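Local coordinates for protein nucleocapsid (Crimean-congo hemorrhagic fever virus, PDB 4AKL) that binds single- and double-stranded RNA, probably takes part in packaging the viral genome, and probably cuts double-stranded DNA without sequence specificity, at residues Pro41-Ala53 against Thr429-Phe441. Numbering follows the deposited sequence. Where two conformers were deposited one is given.
Sequences PNLDRFVFQMAGA and TIVKLFEIQKTGF
Met-50 and Ile-436 bury the most surface, about 91 Å² each, followed by Leu-43. With CG anti to the backbone N (chi1 -166°), Met-50 sets CG 3.4 Å from Gly-440 N; the bends at chi2 and chi3 then turn SD along Gly-440, 3.8 Å from its CA, and bring the methyl CE back to 3.8 Å from Ile-436 CG2. CE also touches Phe-441 CE2, and SD lies 5.5 Å from the centroid of that ring and 42° off its normal, an oblique Met-aromatic contact. With axes 8° apart and 8.7 Å at closest approach, helix 45-52 runs nearly parallel to the 429-440 part of helix 425-440, whose other sides meet helices 163-181 and 450-460. Ile-436, its CG1 anti to the carbonyl carbon, sends CD1 to Phe-46 CB at 3.7 Å and to Leu-43 CB, while CG1 touches Val-47 CG2. Leu-43 CD1 continues the apolar seam to Leu-433 CD2, 4.0 Å away. Beyond Leu-43, a water donates to both Pro-41 O and Thr-429 OG1, a hydroxyl also hydrogen-bonded to Pro-425 O. At the partly exposed margin Lys-432 pairs with Asp-44 in a salt bridge whose detailed geometry is doubtful.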
loop_
_atom_site.group_PDB
_atom_site.type_symbol
_atom_site.label_atom_id
_atom_site.label_comp_id
_atom_site.label_asym_id
_atom_site.label_seq_id
_atom_site.Cartn_x
_atom_site.Cartn_y
_atom_site.Cartn_z
ATOM N N PRO A 41 6.858 24.255 -6.139
ATOM C CA PRO A 41 7.359 24.135 -7.477
ATOM C C PRO A 41 6.332 24.624 -8.506
ATOM O O PRO A 41 5.132 24.400 -8.364
ATOM C CB PRO A 41 7.614 22.629 -7.633
ATOM C CG PRO A 41 7.410 22.025 -6.302
ATOM C CD PRO A 41 6.546 22.932 -5.563
ATOM N N ASN A 42 6.827 25.304 -9.525
ATOM C CA ASN A 42 6.000 25.849 -10.570
ATOM C C ASN A 42 6.240 24.979 -11.781
ATOM O O ASN A 42 7.344 24.978 -12.347
ATOM C CB ASN A 42 6.370 27.291 -10.858
ATOM C CG ASN A 42 5.340 27.996 -11.760
ATOM O OD1 ASN A 42 4.677 27.376 -12.591
ATOM N ND2 ASN A 42 5.208 29.294 -11.579
ATOM N N LEU A 43 5.205 24.243 -12.171
ATOM C CA LEU A 43 5.318 23.297 -13.254
ATOM C C LEU A 43 4.625 23.786 -14.528
ATOM O O LEU A 43 4.539 23.049 -15.501
ATOM C CB LEU A 43 4.752 21.939 -12.806
ATOM C CG LEU A 43 5.226 21.333 -11.461
ATOM C CD1 LEU A 43 4.604 19.946 -11.220
ATOM C CD2 LEU A 43 6.730 21.225 -11.385
ATOM N N ASP A 44 4.151 25.030 -14.519
ATOM C CA ASP A 44 3.389 25.642 -15.627
ATOM C C ASP A 44 4.033 25.408 -16.952
ATOM O O ASP A 44 3.393 24.912 -17.876
ATOM C CB ASP A 44 3.245 27.183 -15.446
ATOM C CG ASP A 44 2.145 27.583 -14.443
ATOM O OD1 ASP A 44 1.366 26.722 -14.026
ATOM O OD2 ASP A 44 2.053 28.783 -14.070
ATOM N N ARG A 45 5.314 25.750 -17.049
ATOM C CA ARG A 45 6.012 25.662 -18.315
ATOM C C ARG A 45 5.961 24.271 -18.945
ATOM O O ARG A 45 6.035 24.156 -20.156
ATOM C CB ARG A 45 7.469 26.114 -18.175
ATOM C CG ARG A 45 8.422 25.082 -17.509
ATOM C CD ARG A 45 9.757 25.796 -17.236
ATOM N NE ARG A 45 10.767 24.940 -16.626
ATOM C CZ ARG A 45 10.889 24.694 -15.325
ATOM N NH1 ARG A 45 10.054 25.212 -14.425
ATOM N NH2 ARG A 45 11.854 23.890 -14.908
ATOM N N PHE A 46 5.829 23.225 -18.140
ATOM C CA PHE A 46 5.806 21.870 -18.698
ATOM C C PHE A 46 4.509 21.563 -19.462
ATOM O O PHE A 46 4.476 20.620 -20.264
ATOM C CB PHE A 46 6.055 20.816 -17.635
ATOM C CG PHE A 46 7.414 20.938 -16.950
ATOM C CD1 PHE A 46 8.569 20.473 -17.576
ATOM C CD2 PHE A 46 7.522 21.496 -15.686
ATOM C CE1 PHE A 46 9.824 20.600 -16.964
ATOM C CE2 PHE A 46 8.762 21.616 -15.061
ATOM C CZ PHE A 46 9.924 21.164 -15.703
ATOM N N VAL A 47 3.441 22.332 -19.242
ATOM C CA VAL A 47 2.223 22.104 -20.017
ATOM C C VAL A 47 2.449 22.550 -21.494
ATOM O O VAL A 47 2.080 21.827 -22.431
ATOM C CB VAL A 47 0.991 22.796 -19.418
ATOM C CG1 VAL A 47 -0.201 22.722 -20.409
ATOM C CG2 VAL A 47 0.627 22.182 -18.009
ATOM N N PHE A 48 3.066 23.719 -21.663
ATOM C CA PHE A 48 3.287 24.299 -22.969
ATOM C C PHE A 48 4.307 23.491 -23.742
ATOM O O PHE A 48 4.134 23.290 -24.914
ATOM C CB PHE A 48 3.741 25.769 -22.873
ATOM C CG PHE A 48 2.823 26.601 -22.073
ATOM C CD1 PHE A 48 1.492 26.699 -22.429
ATOM C CD2 PHE A 48 3.275 27.265 -20.921
ATOM C CE1 PHE A 48 0.617 27.460 -21.677
ATOM C CE2 PHE A 48 2.409 28.028 -20.157
ATOM C CZ PHE A 48 1.068 28.131 -20.532
ATOM N N GLN A 49 5.360 23.042 -23.059
ATOM C CA GLN A 49 6.341 22.144 -23.659
ATOM C C GLN A 49 5.664 20.877 -24.151
ATOM O O GLN A 49 5.877 20.446 -25.301
ATOM C CB GLN A 49 7.444 21.756 -22.673
ATOM C CG GLN A 49 8.427 22.884 -22.258
ATOM C CD GLN A 49 9.481 22.352 -21.290
ATOM O OE1 GLN A 49 9.772 21.133 -21.263
ATOM N NE2 GLN A 49 10.031 23.223 -20.486
ATOM N N MET A 50 4.839 20.296 -23.279
ATOM C CA MET A 50 4.117 19.067 -23.595
ATOM C C MET A 50 3.270 19.270 -24.825
ATOM O O MET A 50 3.338 18.467 -25.746
ATOM C CB MET A 50 3.246 18.584 -22.406
ATOM C CG MET A 50 2.746 17.188 -22.534
ATOM S SD MET A 50 4.087 15.922 -22.687
ATOM C CE MET A 50 4.389 15.562 -20.989
ATOM N N ALA A 51 2.508 20.372 -24.853
ATOM C CA ALA A 51 1.640 20.702 -25.955
ATOM C C ALA A 51 2.388 20.924 -27.298
ATOM O O ALA A 51 1.830 20.680 -28.365
ATOM C CB ALA A 51 0.811 21.955 -25.595
ATOM N N GLY A 52 3.629 21.419 -27.237
ATOM C CA GLY A 52 4.464 21.631 -28.446
ATOM C C GLY A 52 5.301 20.408 -28.843
ATOM O O GLY A 52 5.977 20.423 -29.847
ATOM N N ALA A 53 5.251 19.353 -28.048
ATOM C CA ALA A 53 6.042 18.147 -28.305
ATOM C C ALA A 53 5.246 17.148 -29.176
ATOM O O ALA A 53 4.082 16.846 -28.863
ATOM C CB ALA A 53 6.441 17.492 -26.978
ATOM N N THR A 429 0.123 20.522 -6.758
ATOM C CA THR A 429 1.197 19.859 -7.458
ATOM C C THR A 429 0.748 18.526 -8.098
ATOM O O THR A 429 1.191 18.193 -9.213
ATOM C CB THR A 429 2.348 19.623 -6.488
ATOM O OG1 THR A 429 2.714 20.869 -5.887
ATOM C CG2 THR A 429 3.575 18.947 -7.190
ATOM N N ILE A 430 -0.101 17.765 -7.396
ATOM C CA ILE A 430 -0.728 16.552 -7.934
ATOM C C ILE A 430 -1.510 16.855 -9.208
ATOM O O ILE A 430 -1.379 16.171 -10.190
ATOM C CB ILE A 430 -1.678 15.903 -6.897
ATOM C CG1 ILE A 430 -0.874 15.220 -5.773
ATOM C CG2 ILE A 430 -2.587 14.856 -7.542
ATOM C CD1 ILE A 430 -1.679 14.686 -4.560
ATOM N N VAL A 431 -2.326 17.904 -9.152
ATOM C CA VAL A 431 -3.183 18.359 -10.257
ATOM C C VAL A 431 -2.363 18.803 -11.476
ATOM O O VAL A 431 -2.696 18.466 -12.642
ATOM C CB VAL A 431 -4.116 19.541 -9.768
ATOM C CG1 VAL A 431 -4.631 20.338 -10.896
ATOM C CG2 VAL A 431 -5.235 18.995 -8.921
ATOM N N LYS A 432 -1.302 19.558 -11.211
ATOM C CA LYS A 432 -0.478 20.050 -12.272
ATOM C C LYS A 432 0.195 18.857 -12.948
ATOM O O LYS A 432 0.316 18.869 -14.174
ATOM C CB LYS A 432 0.533 21.107 -11.819
ATOM C CG LYS A 432 0.782 22.197 -12.898
ATOM C CD LYS A 432 -0.496 23.096 -13.031
ATOM C CE LYS A 432 -0.258 24.497 -13.440
ATOM N NZ LYS A 432 -0.181 24.748 -14.897
ATOM N N LEU A 433 0.576 17.815 -12.193
ATOM C CA LEU A 433 1.145 16.609 -12.831
ATOM C C LEU A 433 0.126 15.849 -13.683
ATOM O O LEU A 433 0.475 15.319 -14.756
ATOM C CB LEU A 433 1.752 15.646 -11.854
ATOM C CG LEU A 433 3.016 16.177 -11.218
ATOM C CD1 LEU A 433 3.254 15.463 -9.899
ATOM C CD2 LEU A 433 4.235 16.043 -12.156
ATOM N N PHE A 434 -1.102 15.782 -13.203
ATOM C CA PHE A 434 -2.174 15.184 -13.942
ATOM C C PHE A 434 -2.397 15.947 -15.271
ATOM O O PHE A 434 -2.459 15.335 -16.291
ATOM C CB PHE A 434 -3.469 15.172 -13.105
ATOM C CG PHE A 434 -4.673 14.616 -13.842
ATOM C CD1 PHE A 434 -4.851 13.240 -13.980
ATOM C CD2 PHE A 434 -5.626 15.449 -14.371
ATOM C CE1 PHE A 434 -5.973 12.745 -14.641
ATOM C CE2 PHE A 434 -6.759 14.934 -15.039
ATOM C CZ PHE A 434 -6.910 13.600 -15.169
ATOM N N GLU A 435 -2.485 17.270 -15.217
ATOM C CA GLU A 435 -2.751 18.081 -16.386
ATOM C C GLU A 435 -1.632 17.875 -17.383
ATOM O O GLU A 435 -1.868 17.699 -18.576
ATOM C CB GLU A 435 -2.966 19.553 -16.007
ATOM C CG GLU A 435 -4.310 19.761 -15.194
ATOM C CD GLU A 435 -4.447 21.140 -14.521
ATOM O OE1 GLU A 435 -3.417 21.770 -14.151
ATOM O OE2 GLU A 435 -5.600 21.602 -14.356
ATOM N N ILE A 436 -0.404 17.846 -16.884
ATOM C CA ILE A 436 0.752 17.581 -17.736
ATOM C C ILE A 436 0.665 16.182 -18.391
ATOM O O ILE A 436 0.872 16.068 -19.634
ATOM C CB ILE A 436 2.061 17.762 -16.973
ATOM C CG1 ILE A 436 2.263 19.219 -16.595
ATOM C CG2 ILE A 436 3.263 17.302 -17.795
ATOM C CD1 ILE A 436 3.327 19.397 -15.562
ATOM N N GLN A 437 0.368 15.135 -17.611
ATOM C CA GLN A 437 0.190 13.768 -18.183
ATOM C C GLN A 437 -0.897 13.794 -19.247
ATOM O O GLN A 437 -0.754 13.145 -20.327
ATOM C CB GLN A 437 -0.219 12.655 -17.176
ATOM C CG GLN A 437 0.615 12.480 -15.899
ATOM C CD GLN A 437 0.163 11.298 -14.961
ATOM O OE1 GLN A 437 0.317 11.330 -13.671
ATOM N NE2 GLN A 437 -0.351 10.236 -15.608
ATOM N N LYS A 438 -1.975 14.508 -18.960
ATOM C CA LYS A 438 -3.130 14.525 -19.826
ATOM C C LYS A 438 -2.873 15.216 -21.163
ATOM O O LYS A 438 -3.417 14.793 -22.185
ATOM C CB LYS A 438 -4.291 15.221 -19.105
ATOM C CG LYS A 438 -5.607 15.081 -19.784
ATOM C CD LYS A 438 -6.816 15.386 -18.817
ATOM C CE LYS A 438 -7.386 16.788 -18.889
ATOM N NZ LYS A 438 -8.836 16.798 -19.356
ATOM N N THR A 439 -2.071 16.280 -21.142
ATOM C CA THR A 439 -1.706 17.027 -22.345
ATOM C C THR A 439 -0.985 16.127 -23.349
ATOM O O THR A 439 -1.254 16.177 -24.552
ATOM C CB THR A 439 -0.782 18.215 -21.995
ATOM O OG1 THR A 439 -1.454 19.097 -21.114
ATOM C CG2 THR A 439 -0.385 18.971 -23.202
ATOM N N GLY A 440 -0.093 15.305 -22.844
ATOM C CA GLY A 440 0.763 14.490 -23.669
ATOM C C GLY A 440 0.337 13.068 -23.985
ATOM O O GLY A 440 0.869 12.483 -24.937
ATOM N N PHE A 441 -0.589 12.504 -23.215
ATOM C CA PHE A 441 -0.973 11.104 -23.366
ATOM C C PHE A 441 -2.419 10.875 -23.021
ATOM O O PHE A 441 -3.028 11.688 -22.333
ATOM C CB PHE A 441 -0.169 10.203 -22.421
ATOM C CG PHE A 441 1.319 10.421 -22.457
ATOM C CD1 PHE A 441 2.110 9.787 -23.412
ATOM C CD2 PHE A 441 1.933 11.270 -21.521
ATOM C CE1 PHE A 441 3.521 10.000 -23.428
ATOM C CE2 PHE A 441 3.325 11.493 -21.521
ATOM C CZ PHE A 441 4.123 10.865 -22.461
HETATM O O HOH W 1 2.922 22.671 -8.117
#